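Local coordinates for protein sucrose 6(F)-phosphate phosphorylase (PDB 6S9V) that is a phosphorylase of the alpha-amylase family, built on a parallel eight-stranded beta/alpha barrel with a smaller antiparallel sheet domain at its C-terminal end, at residues Thr278-Leu283 and Tyr365-Cys370; Glu329-Cys334 and Ala339-Ile344; Ala374-Arg379 and Lys431-Arg436. All blocks are in the same frame, centred on the assembly; numbering follows the deposited sequence.

Interaction 1: Thr278-Leu283 and Tyr365-Cys370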
ATOM      1  N   THR A 278       3.116  10.757  10.717  1.00 18.89           N
ATOM      2  CA  THR A 278       3.688  10.944  12.047  1.00 19.32           C
ATOM      3  C   THR A 278       5.186  11.209  11.974  1.00 19.86           C
ATOM      4  O   THR A 278       5.709  12.069  12.693  1.00 21.67           O
ATOM      5  CB  THR A 278       3.387   9.712  12.911  1.00 20.58           C
ATOM      6  OG1 THR A 278       1.969   9.594  13.078  1.00 21.69           O
ATOM      7  CG2 THR A 278       4.047   9.824  14.279  1.00 20.69           C
ATOM      8  N   VAL A 279       5.895  10.494  11.100  1.00 18.95           N
ATOM      9  CA  VAL A 279       7.329  10.715  10.967  1.00 18.86           C
ATOM     10  C   VAL A 279       7.609  12.076  10.343  1.00 20.32           C
ATOM     11  O   VAL A 279       8.525  12.790  10.768  1.00 21.08           O
ATOM     12  CB  VAL A 279       7.972   9.565  10.174  1.00 19.79           C
ATOM     13  CG1 VAL A 279       9.396   9.923   9.771  1.00 21.31           C
ATOM     14  CG2 VAL A 279       7.970   8.283  11.020  1.00 20.92           C
ATOM     15  N   LEU A 280       6.813  12.477   9.348  1.00 21.54           N
ATOM     16  CA  LEU A 280       6.984  13.812   8.769  1.00 23.35           C
ATOM     17  C   LEU A 280       6.848  14.887   9.839  1.00 22.19           C
ATOM     18  O   LEU A 280       7.670  15.809   9.929  1.00 21.63           O
ATOM     19  CB  LEU A 280       5.957  14.055   7.665  1.00 27.74           C
ATOM     20  CG  LEU A 280       6.326  13.789   6.209  1.00 33.08           C
ATOM     21  CD1 LEU A 280       5.126  14.160   5.348  1.00 31.34           C
ATOM     22  CD2 LEU A 280       7.565  14.562   5.775  1.00 38.45           C
ATOM     23  N   TYR A 281       5.775  14.809  10.631  1.00 21.57           N
ATOM     24  CA  TYR A 281       5.557  15.786  11.692  1.00 22.10           C
ATOM     25  C   TYR A 281       6.700  15.771  12.696  1.00 22.40           C
ATOM     26  O   TYR A 281       7.159  16.832  13.145  1.00 21.85           O
ATOM     27  CB  TYR A 281       4.222  15.501  12.387  1.00 22.90           C
ATOM     28  CG  TYR A 281       3.964  16.382  13.584  1.00 28.47           C
ATOM     29  CD1 TYR A 281       4.439  16.034  14.847  1.00 30.77           C
ATOM     30  CD2 TYR A 281       3.256  17.565  13.456  1.00 33.36           C
ATOM     31  CE1 TYR A 281       4.213  16.848  15.948  1.00 33.25           C
ATOM     32  CE2 TYR A 281       3.018  18.384  14.555  1.00 35.87           C
ATOM     33  CZ  TYR A 281       3.503  18.021  15.793  1.00 37.12           C
ATOM     34  OH  TYR A 281       3.270  18.841  16.875  1.00 42.06           O
ATOM     35  N   THR A 282       7.163  14.574  13.067  1.00 22.10           N
ATOM     36  CA  THR A 282       8.252  14.442  14.025  1.00 21.93           C
ATOM     37  C   THR A 282       9.482  15.219  13.574  1.00 21.65           C
ATOM     38  O   THR A 282      10.100  15.947  14.362  1.00 22.59           O
ATOM     39  CB  THR A 282       8.608  12.958  14.192  1.00 21.46           C
ATOM     40  OG1 THR A 282       7.472  12.227  14.687  1.00 19.43           O
ATOM     41  CG2 THR A 282       9.775  12.797  15.123  1.00 22.79           C
ATOM     42  N   LEU A 283       9.859  15.056  12.306  1.00 20.81           N
ATOM     43  CA  LEU A 283      11.084  15.652  11.789  1.00 20.91           C
ATOM     44  C   LEU A 283      10.910  17.133  11.488  1.00 21.25           C
ATOM     45  O   LEU A 283      11.818  17.931  11.758  1.00 22.22           O
ATOM     46  CB  LEU A 283      11.527  14.890  10.544  1.00 22.16           C
ATOM     47  CG  LEU A 283      11.807  13.414  10.826  1.00 23.76           C
ATOM     48  CD1 LEU A 283      11.922  12.627   9.531  1.00 22.87           C
ATOM     49  CD2 LEU A 283      13.073  13.269  11.649  1.00 25.73           C
ATOM     50  N   TYR A 365      11.378  11.926   0.057  1.00 19.74           N
ATOM     51  CA  TYR A 365      12.599  12.718   0.105  1.00 20.87           C
ATOM     52  C   TYR A 365      12.311  14.190  -0.171  1.00 20.08           C
ATOM     53  O   TYR A 365      12.812  15.068   0.543  1.00 21.33           O
ATOM     54  CB  TYR A 365      13.591  12.131  -0.897  1.00 21.40           C
ATOM     55  CG  TYR A 365      14.951  12.780  -0.961  1.00 19.79           C
ATOM     56  CD1 TYR A 365      15.829  12.732   0.117  1.00 19.70           C
ATOM     57  CD2 TYR A 365      15.379  13.395  -2.126  1.00 20.55           C
ATOM     58  CE1 TYR A 365      17.097  13.304   0.032  1.00 22.97           C
ATOM     59  CE2 TYR A 365      16.631  13.965  -2.219  1.00 21.88           C
ATOM     60  CZ  TYR A 365      17.482  13.927  -1.141  1.00 22.46           C
ATOM     61  OH  TYR A 365      18.729  14.502  -1.253  1.00 22.19           O
ATOM     62  N   SER A 366      11.483  14.479  -1.181  1.00 19.60           N
ATOM     63  CA  SER A 366      11.097  15.867  -1.446  1.00 22.45           C
ATOM     64  C   SER A 366      10.296  16.453  -0.285  1.00 21.66           C
ATOM     65  O   SER A 366      10.418  17.647   0.029  1.00 21.54           O
ATOM     66  CB  SER A 366      10.275  15.956  -2.736  1.00 24.28           C
ATOM     67  OG  SER A 366      11.081  15.790  -3.889  1.00 22.81           O
ATOM     68  N   ALA A 367       9.465  15.627   0.358  1.00 20.90           N
ATOM     69  CA  ALA A 367       8.665  16.099   1.483  1.00 20.87           C
ATOM     70  C   ALA A 367       9.540  16.554   2.642  1.00 19.60           C
ATOM     71  O   ALA A 367       9.152  17.455   3.393  1.00 19.34           O
ATOM     72  CB  ALA A 367       7.709  15.000   1.946  1.00 21.53           C
ATOM     73  N   LEU A 368      10.721  15.959   2.795  1.00 18.84           N
ATOM     74  CA  LEU A 368      11.688  16.359   3.808  1.00 20.74           C
ATOM     75  C   LEU A 368      12.670  17.410   3.297  1.00 22.06           C
ATOM     76  O   LEU A 368      13.744  17.588   3.883  1.00 22.40           O
ATOM     77  CB  LEU A 368      12.445  15.137   4.328  1.00 21.16           C
ATOM     78  CG  LEU A 368      11.538  14.193   5.120  1.00 21.15           C
ATOM     79  CD1 LEU A 368      12.264  12.880   5.441  1.00 21.59           C
ATOM     80  CD2 LEU A 368      11.055  14.865   6.395  1.00 21.83           C
ATOM     81  N   ASN A 369      12.322  18.103   2.219  1.00 22.16           N
ATOM     82  CA  ASN A 369      13.157  19.172   1.672  1.00 23.11           C
ATOM     83  C   ASN A 369      14.505  18.640   1.191  1.00 22.59           C
ATOM     84  O   ASN A 369      15.513  19.356   1.187  1.00 21.27           O
ATOM     85  CB  ASN A 369      13.350  20.278   2.714  1.00 23.33           C
ATOM     86  CG  ASN A 369      13.101  21.662   2.149  1.00 22.16           C
ATOM     87  OD1 ASN A 369      12.925  21.837   0.944  1.00 20.90           O
ATOM     88  ND2 ASN A 369      13.089  22.651   3.026  1.00 22.82           N
ATOM     89  N   CYS A 370      14.527  17.371   0.784  1.00 22.09           N
ATOM     90  CA  CYS A 370      15.730  16.710   0.276  1.00 22.63           C
ATOM     91  C   CYS A 370      16.864  16.732   1.297  1.00 22.31           C
ATOM     92  O   CYS A 370      18.043  16.655   0.938  1.00 22.67           O
ATOM     93  CB  CYS A 370      16.186  17.327  -1.052  1.00 24.67           C
ATOM     94  SG  CYS A 370      14.899  17.321  -2.322  1.00 24.71           S
TER

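Interaction 2: Glu329-Cys334 and Ala339-Ile344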
ATOM      1  N   GLU A 329      -0.557  22.397   8.760  1.00 25.92           N
ATOM      2  CA  GLU A 329       0.844  22.799   8.818  1.00 27.51           C
ATOM      3  C   GLU A 329       1.703  21.887   7.948  1.00 25.71           C
ATOM      4  O   GLU A 329       2.464  22.359   7.097  1.00 24.51           O
ATOM      5  CB  GLU A 329       1.351  22.778  10.265  1.00 32.17           C
ATOM      6  CG  GLU A 329       2.808  23.253  10.412  1.00 38.02           C
ATOM      7  CD  GLU A 329       3.663  22.374  11.325  1.00 42.25           C
ATOM      8  OE1 GLU A 329       3.196  21.304  11.776  1.00 43.03           O
ATOM      9  OE2 GLU A 329       4.821  22.759  11.594  1.00 43.48           O
ATOM     10  N   VAL A 330       1.605  20.570   8.172  1.00 25.36           N
ATOM     11  CA  VAL A 330       2.419  19.607   7.434  1.00 23.93           C
ATOM     12  C   VAL A 330       2.026  19.584   5.961  1.00 22.24           C
ATOM     13  O   VAL A 330       2.889  19.534   5.079  1.00 21.01           O
ATOM     14  CB  VAL A 330       2.295  18.208   8.072  1.00 24.01           C
ATOM     15  CG1 VAL A 330       3.001  17.162   7.228  1.00 21.90           C
ATOM     16  CG2 VAL A 330       2.855  18.220   9.487  1.00 27.38           C
ATOM     17  N   VAL A 331       0.723  19.614   5.670  1.00 22.20           N
ATOM     18  CA  VAL A 331       0.259  19.601   4.284  1.00 23.47           C
ATOM     19  C   VAL A 331       0.813  20.800   3.530  1.00 23.33           C
ATOM     20  O   VAL A 331       1.374  20.666   2.433  1.00 23.10           O
ATOM     21  CB  VAL A 331      -1.279  19.574   4.242  1.00 25.16           C
ATOM     22  CG1 VAL A 331      -1.799  19.963   2.864  1.00 24.62           C
ATOM     23  CG2 VAL A 331      -1.785  18.190   4.637  1.00 24.77           C
ATOM     24  N   ASP A 332       0.664  21.989   4.110  1.00 23.75           N
ATOM     25  CA  ASP A 332       1.122  23.208   3.451  1.00 24.42           C
ATOM     26  C   ASP A 332       2.631  23.192   3.230  1.00 22.90           C
ATOM     27  O   ASP A 332       3.117  23.671   2.199  1.00 23.77           O
ATOM     28  CB  ASP A 332       0.711  24.427   4.275  1.00 27.51           C
ATOM     29  CG  ASP A 332      -0.776  24.741   4.169  1.00 30.23           C
ATOM     30  OD1 ASP A 332      -1.457  24.186   3.280  1.00 30.99           O
ATOM     31  OD2 ASP A 332      -1.269  25.534   4.993  1.00 31.54           O
ATOM     32  N   ILE A 333       3.394  22.681   4.202  1.00 21.56           N
ATOM     33  CA  ILE A 333       4.842  22.585   4.026  1.00 22.11           C
ATOM     34  C   ILE A 333       5.180  21.614   2.903  1.00 21.95           C
ATOM     35  O   ILE A 333       6.065  21.881   2.082  1.00 22.14           O
ATOM     36  CB  ILE A 333       5.529  22.190   5.349  1.00 22.50           C
ATOM     37  CG1 ILE A 333       5.449  23.365   6.336  1.00 23.83           C
ATOM     38  CG2 ILE A 333       6.982  21.742   5.097  1.00 22.57           C
ATOM     39  CD1 ILE A 333       5.902  23.015   7.737  1.00 26.00           C
ATOM     40  N   CYS A 334       4.483  20.475   2.836  1.00 22.03           N
ATOM     41  CA  CYS A 334       4.731  19.543   1.738  1.00 21.36           C
ATOM     42  C   CYS A 334       4.383  20.173   0.391  1.00 20.75           C
ATOM     43  O   CYS A 334       5.106  19.989  -0.600  1.00 20.80           O
ATOM     44  CB  CYS A 334       3.936  18.252   1.943  1.00 20.61           C
ATOM     45  SG  CYS A 334       4.588  17.204   3.264  1.00 21.86           S
ATOM     46  N   ALA A 339       4.484  19.281  -3.433  1.00 22.72           N
ATOM     47  CA  ALA A 339       3.398  18.312  -3.390  1.00 23.23           C
ATOM     48  C   ALA A 339       2.127  18.843  -4.052  1.00 25.13           C
ATOM     49  O   ALA A 339       1.892  20.054  -4.128  1.00 24.76           O
ATOM     50  CB  ALA A 339       3.095  17.941  -1.942  1.00 21.31           C
ATOM     51  N   ASN A 340       1.304  17.917  -4.541  1.00 24.75           N
ATOM     52  CA  ASN A 340      -0.101  18.172  -4.842  1.00 22.33           C
ATOM     53  C   ASN A 340      -0.947  17.247  -3.972  1.00 21.61           C
ATOM     54  O   ASN A 340      -0.430  16.358  -3.286  1.00 21.93           O
ATOM     55  CB  ASN A 340      -0.424  17.980  -6.329  1.00 21.76           C
ATOM     56  CG  ASN A 340      -0.218  16.554  -6.800  1.00 21.37           C
ATOM     57  OD1 ASN A 340      -1.103  15.711  -6.668  1.00 21.24           O
ATOM     58  ND2 ASN A 340       0.953  16.279  -7.361  1.00 21.27           N
ATOM     59  N   LEU A 341      -2.251  17.489  -3.957  1.00 21.24           N
ATOM     60  CA  LEU A 341      -3.122  16.857  -2.978  1.00 22.69           C
ATOM     61  C   LEU A 341      -4.242  16.084  -3.649  1.00 23.39           C
ATOM     62  O   LEU A 341      -4.815  16.534  -4.647  1.00 26.78           O
ATOM     63  CB  LEU A 341      -3.740  17.885  -2.031  1.00 24.23           C
ATOM     64  CG  LEU A 341      -2.756  18.802  -1.308  1.00 24.29           C
ATOM     65  CD1 LEU A 341      -3.538  19.786  -0.451  1.00 26.26           C
ATOM     66  CD2 LEU A 341      -1.781  17.998  -0.482  1.00 22.23           C
ATOM     67  N   SER A 342      -4.531  14.911  -3.101  1.00 21.02           N
ATOM     68  CA  SER A 342      -5.757  14.194  -3.392  1.00 24.45           C
ATOM     69  C   SER A 342      -6.772  14.539  -2.311  1.00 25.24           C
ATOM     70  O   SER A 342      -6.487  14.394  -1.117  1.00 22.58           O
ATOM     71  CB  SER A 342      -5.508  12.688  -3.440  1.00 29.35           C
ATOM     72  OG  SER A 342      -4.792  12.337  -4.610  1.00 34.27           O
ATOM     73  N   LEU A 343      -7.957  14.949  -2.728  1.00 29.04           N
ATOM     74  CA  LEU A 343      -8.972  15.440  -1.811  1.00 32.80           C
ATOM     75  C   LEU A 343     -10.032  14.367  -1.603  1.00 35.66           C
ATOM     76  O   LEU A 343     -10.178  13.436  -2.399  1.00 35.71           O
ATOM     77  CB  LEU A 343      -9.605  16.730  -2.336  1.00 33.92           C
ATOM     78  CG  LEU A 343      -8.622  17.874  -2.610  1.00 34.42           C
ATOM     79  CD1 LEU A 343      -9.356  19.143  -3.046  1.00 35.12           C
ATOM     80  CD2 LEU A 343      -7.735  18.155  -1.408  1.00 34.62           C
ATOM     81  N   ILE A 344     -10.772  14.510  -0.506  1.00 39.95           N
ATOM     82  CA  ILE A 344     -11.898  13.624  -0.248  1.00 50.93           C
ATOM     83  C   ILE A 344     -13.040  13.902  -1.218  1.00 65.06           C
ATOM     84  O   ILE A 344     -13.661  12.968  -1.741  1.00 70.14           O
ATOM     85  CB  ILE A 344     -12.359  13.785   1.213  1.00 50.26           C
ATOM     86  CG1 ILE A 344     -11.283  13.302   2.190  1.00 47.51           C
ATOM     87  CG2 ILE A 344     -13.662  13.036   1.436  1.00 53.47           C
ATOM     88  CD1 ILE A 344     -11.191  11.806   2.308  1.00 49.00           C
TER

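Interaction 3: Ala374-Arg379 and Lys431-Arg436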
ATOM      1  N   ALA A 374      17.819  14.127   7.595  1.00 20.71           N
ATOM      2  CA  ALA A 374      16.461  13.918   8.078  1.00 21.68           C
ATOM      3  C   ALA A 374      15.828  12.695   7.422  1.00 21.30           C
ATOM      4  O   ALA A 374      15.077  11.947   8.065  1.00 21.05           O
ATOM      5  CB  ALA A 374      15.619  15.162   7.817  1.00 20.67           C
ATOM      6  N   TYR A 375      16.136  12.469   6.144  1.00 20.21           N
ATOM      7  CA  TYR A 375      15.569  11.329   5.437  1.00 20.92           C
ATOM      8  C   TYR A 375      16.117  10.017   5.986  1.00 20.54           C
ATOM      9  O   TYR A 375      15.359   9.061   6.191  1.00 21.24           O
ATOM     10  CB  TYR A 375      15.857  11.447   3.943  1.00 20.68           C
ATOM     11  CG  TYR A 375      15.320  10.289   3.152  1.00 18.45           C
ATOM     12  CD1 TYR A 375      13.986   9.918   3.259  1.00 18.46           C
ATOM     13  CD2 TYR A 375      16.137   9.559   2.302  1.00 18.67           C
ATOM     14  CE1 TYR A 375      13.484   8.861   2.541  1.00 19.05           C
ATOM     15  CE2 TYR A 375      15.633   8.495   1.572  1.00 19.24           C
ATOM     16  CZ  TYR A 375      14.306   8.149   1.701  1.00 20.20           C
ATOM     17  OH  TYR A 375      13.792   7.078   0.997  1.00 20.79           O
ATOM     18  N   LEU A 376      17.425   9.952   6.241  1.00 19.87           N
ATOM     19  CA  LEU A 376      17.981   8.765   6.884  1.00 22.10           C
ATOM     20  C   LEU A 376      17.408   8.591   8.287  1.00 21.34           C
ATOM     21  O   LEU A 376      17.147   7.466   8.722  1.00 19.84           O
ATOM     22  CB  LEU A 376      19.504   8.848   6.930  1.00 25.41           C
ATOM     23  CG  LEU A 376      20.262   8.181   5.781  1.00 25.88           C
ATOM     24  CD1 LEU A 376      19.968   6.687   5.696  1.00 23.94           C
ATOM     25  CD2 LEU A 376      19.906   8.847   4.475  1.00 26.14           C
ATOM     26  N   ALA A 377      17.186   9.698   9.004  1.00 22.23           N
ATOM     27  CA  ALA A 377      16.547   9.615  10.313  1.00 24.73           C
ATOM     28  C   ALA A 377      15.144   9.031  10.201  1.00 21.01           C
ATOM     29  O   ALA A 377      14.748   8.184  11.016  1.00 21.00           O
ATOM     30  CB  ALA A 377      16.510  10.994  10.972  1.00 29.79           C
ATOM     31  N   ALA A 378      14.391   9.453   9.178  1.00 17.92           N
ATOM     32  CA  ALA A 378      13.053   8.929   8.930  1.00 18.74           C
ATOM     33  C   ALA A 378      13.064   7.419   8.722  1.00 18.15           C
ATOM     34  O   ALA A 378      12.225   6.693   9.278  1.00 18.02           O
ATOM     35  CB  ALA A 378      12.450   9.627   7.710  1.00 18.82           C
ATOM     36  N   ARG A 379      13.983   6.929   7.887  1.00 17.13           N
ATOM     37  CA  ARG A 379      14.064   5.494   7.633  1.00 17.66           C
ATOM     38  C   ARG A 379      14.523   4.739   8.875  1.00 18.84           C
ATOM     39  O   ARG A 379      14.072   3.618   9.126  1.00 20.21           O
ATOM     40  CB  ARG A 379      15.011   5.221   6.458  1.00 20.04           C
ATOM     41  CG  ARG A 379      14.460   5.678   5.103  1.00 21.48           C
ATOM     42  CD  ARG A 379      13.359   4.752   4.596  1.00 20.51           C
ATOM     43  NE  ARG A 379      12.898   5.183   3.279  1.00 19.61           N
ATOM     44  CZ  ARG A 379      11.759   4.812   2.708  1.00 18.93           C
ATOM     45  NH1 ARG A 379      10.928   3.977   3.324  1.00 19.26           N
ATOM     46  NH2 ARG A 379      11.446   5.293   1.511  1.00 17.81           N
ATOM     47  N   LYS A 431      24.666   7.765  -5.435  1.00 29.74           N
ATOM     48  CA  LYS A 431      24.483   8.944  -4.599  1.00 30.81           C
ATOM     49  C   LYS A 431      24.759   8.603  -3.142  1.00 27.71           C
ATOM     50  O   LYS A 431      24.398   7.525  -2.661  1.00 27.04           O
ATOM     51  CB  LYS A 431      23.065   9.492  -4.736  1.00 34.66           C
ATOM     52  CG  LYS A 431      22.733  10.025  -6.115  1.00 41.04           C
ATOM     53  CD  LYS A 431      21.571  11.001  -6.048  1.00 48.56           C
ATOM     54  CE  LYS A 431      20.243  10.289  -5.823  1.00 52.22           C
ATOM     55  NZ  LYS A 431      19.101  11.254  -5.792  1.00 54.72           N
ATOM     56  N   ASN A 432      25.400   9.536  -2.433  1.00 26.82           N
ATOM     57  CA  ASN A 432      25.761   9.279  -1.044  1.00 26.83           C
ATOM     58  C   ASN A 432      24.544   8.909  -0.206  1.00 23.55           C
ATOM     59  O   ASN A 432      24.609   7.981   0.610  1.00 22.37           O
ATOM     60  CB  ASN A 432      26.460  10.495  -0.439  1.00 31.23           C
ATOM     61  CG  ASN A 432      26.902  10.256   0.991  1.00 35.47           C
ATOM     62  OD1 ASN A 432      26.272  10.726   1.937  1.00 34.17           O
ATOM     63  ND2 ASN A 432      27.981   9.504   1.157  1.00 40.02           N
ATOM     64  N   VAL A 433      23.419   9.611  -0.394  1.00 24.07           N
ATOM     65  CA  VAL A 433      22.238   9.342   0.421  1.00 25.09           C
ATOM     66  C   VAL A 433      21.712   7.932   0.164  1.00 23.17           C
ATOM     67  O   VAL A 433      21.222   7.268   1.087  1.00 20.43           O
ATOM     68  CB  VAL A 433      21.143  10.403   0.176  1.00 24.61           C
ATOM     69  CG1 VAL A 433      20.654  10.361  -1.272  1.00 27.09           C
ATOM     70  CG2 VAL A 433      19.980  10.188   1.145  1.00 21.65           C
ATOM     71  N   VAL A 434      21.821   7.444  -1.074  1.00 21.10           N
ATOM     72  CA  VAL A 434      21.354   6.098  -1.385  1.00 19.85           C
ATOM     73  C   VAL A 434      22.293   5.055  -0.785  1.00 20.48           C
ATOM     74  O   VAL A 434      21.847   4.044  -0.227  1.00 21.29           O
ATOM     75  CB  VAL A 434      21.215   5.924  -2.909  1.00 21.03           C
ATOM     76  CG1 VAL A 434      20.858   4.481  -3.262  1.00 20.77           C
ATOM     77  CG2 VAL A 434      20.167   6.885  -3.449  1.00 21.10           C
ATOM     78  N   GLN A 435      23.603   5.284  -0.876  1.00 22.34           N
ATOM     79  CA  GLN A 435      24.540   4.347  -0.264  1.00 23.65           C
ATOM     80  C   GLN A 435      24.347   4.293   1.250  1.00 23.21           C
ATOM     81  O   GLN A 435      24.436   3.218   1.856  1.00 21.49           O
ATOM     82  CB  GLN A 435      25.978   4.723  -0.625  1.00 26.76           C
ATOM     83  CG  GLN A 435      26.396   4.370  -2.073  1.00 34.10           C
ATOM     84  CD  GLN A 435      26.317   2.870  -2.404  1.00 42.54           C
ATOM     85  OE1 GLN A 435      26.743   2.017  -1.619  1.00 45.19           O
ATOM     86  NE2 GLN A 435      25.779   2.551  -3.584  1.00 44.20           N
ATOM     87  N   ARG A 436      24.064   5.439   1.880  1.00 23.96           N
ATOM     88  CA  ARG A 436      23.767   5.432   3.313  1.00 24.19           C
ATOM     89  C   ARG A 436      22.505   4.636   3.612  1.00 22.46           C
ATOM     90  O   ARG A 436      22.450   3.897   4.601  1.00 22.45           O
ATOM     91  CB  ARG A 436      23.612   6.855   3.842  1.00 25.16           C
ATOM     92  CG  ARG A 436      24.889   7.657   3.857  1.00 25.68           C
ATOM     93  CD  ARG A 436      24.585   9.110   4.179  1.00 28.05           C
ATOM     94  NE  ARG A 436      24.089   9.274   5.541  1.00 30.85           N
ATOM     95  CZ  ARG A 436      23.551  10.396   6.013  1.00 34.17           C
ATOM     96  NH1 ARG A 436      23.425  11.462   5.226  1.00 31.22           N
ATOM     97  NH2 ARG A 436      23.141  10.456   7.274  1.00 37.30           N
TER

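Interaction 1: Thr278-Leu283 and Tyr365-Cys370
Helix 275-285, which follows the sixth strand of the beta/alpha barrel, offers Leu280 and Leu283 to Ala367 and Leu368 at the C-terminal end of the short helix 364-367. The contact is wholly apolar and is carried by methyl groups. Leu368 CD2 comes closest, 3.6 Å from Leu280 CD2 and 3.9 Å from Leu283 CD1, and so sits across both leucines, one helical turn apart. Leu280 CD2 also meets Ala367 CB at 3.9 Å. Leu280 has a chi1 of -95°, well off a staggered value, and probably for that reason the end of its side chain comes nearer to helix 364-367 than its CB would suggest.

Leu368 lies in the Schellman motif that ends helix 364-367. It is the first residue to leave helical backbone angles and Asn369 follows with positive phi; Cys370 N then bonds to Tyr365 O and Asn369 N to Ser366 O. In the same turn the backbone folds back until Cys370 CA stands 3.5 Å above the centre of the Tyr365 ring. Ala378 of helix 372-384 touches both Leu283 and Leu368, while Cys334 of helix 324-336 packs on Leu280.

Interaction 2: Glu329-Cys334 and Ala339-Ile344
The flat group here is the peptide carbonyl of Cys334, which receives the N-H of Ala339 at its oxygen end: Ala339 N lies 3.0 Å from Cys334 O, tilted 32° out of the carbonyl plane. With 159° at the hydrogen the bond is fairly straight, and it spans five residues, one more than an alpha-helical bond. Ala339 CB is drawn in by the same turn, 3.2 Å from Cys334 O, and its methyl also faces Cys334 CB at 4.0 Å. The bond and the small apolar pair lie side by side.

One helical turn back, Val331 meets Leu341, the next residue but one after Ala339. With chi1 at 164°, Val331 holds CG1 anti to its backbone N, and this branch alone does the touching. Val331 CG1 fits against the forked end of Leu341, 3.7 Å from its CD1 and 3.9 Å from its CD2. Ile360 of strand 357-361 touches Val331, Cys334 and Ala339.

Asn340 points away from the helix, its side chain bonded to Asn361 and to Gly412 O. This is a tight helix-to-strand turn: helix 324-336 doubles back into strand 340-343, an outermost strand of a small three-stranded antiparallel sheet, within the long excursion between the seventh and eighth barrel strands.

Interaction 3: Ala374-Arg379 and Lys431-Arg436
Val433 meets Leu376 through a branch set by its first torsion. Chi1 of 63° at Val433 puts CG1 between the backbone N and the carbonyl carbon and leaves CG2 anti to the backbone N, where Val433 CG2 lies 3.6 Å from Leu376 CD2. Val433 CG2 also reaches Tyr375 CD2 at 4.1 Å, coming to the ring at its edge and near its plane. Arg436 bends its chain at chi3 (67°), which folds the guanidinium back over Leu376: Leu376 CG stands 3.7 Å above the guanidinium plane, towards the rim of the group. The other branch of Leu376, CD1, rests against the backbone, 3.9 Å from Arg436 C. One leucine is thus held between a valine methyl, a flat cationic group and a helix backbone.

The polar ends have partners both within 374-379 and beyond the two segments. Arg436 forms salt bridges with Asp373 through NH1 and with the C-terminal carboxylate of Val502 through NH2, which probably help to hold the guanidinium over Leu376. Tyr375 OH takes bonds from both Arg379 NE (3.1 Å) and Arg379 NH2 (3.0 Å), side-on and in the guanidinium plane, and is also hydrogen-bonded to Gly395 O; Arg379 NH2 is salt-bridged to Asp307 as well.

The two helical segments run nearly parallel, 20° apart, with axes 10.6 Å from each other. Such a pair is characteristic of the outer layer of a beta/alpha barrel: helix 372-384 leads into the eighth strand, 388-392, and helix 432-446 follows that strand further along the chain.

All three contacts lie on the same side of the chain's centre. Interaction 1 sits in the middle, its centre 12 Å from that of interaction 2 and 12 Å from that of interaction 3, whereas interactions 2 and 3 are 23 Å apart and do not touch. In sequence, both segments of interaction 2 fall between 278-283 and 365-370, and interaction 3 begins only after interaction 1 has closed. Ala367 reaches the sulfur of Cys334, while Leu368 packs on Tyr375. The touching contacts suggest that apolar packing extends from the small antiparallel sheet, past helix 275-285, to helix 372-384.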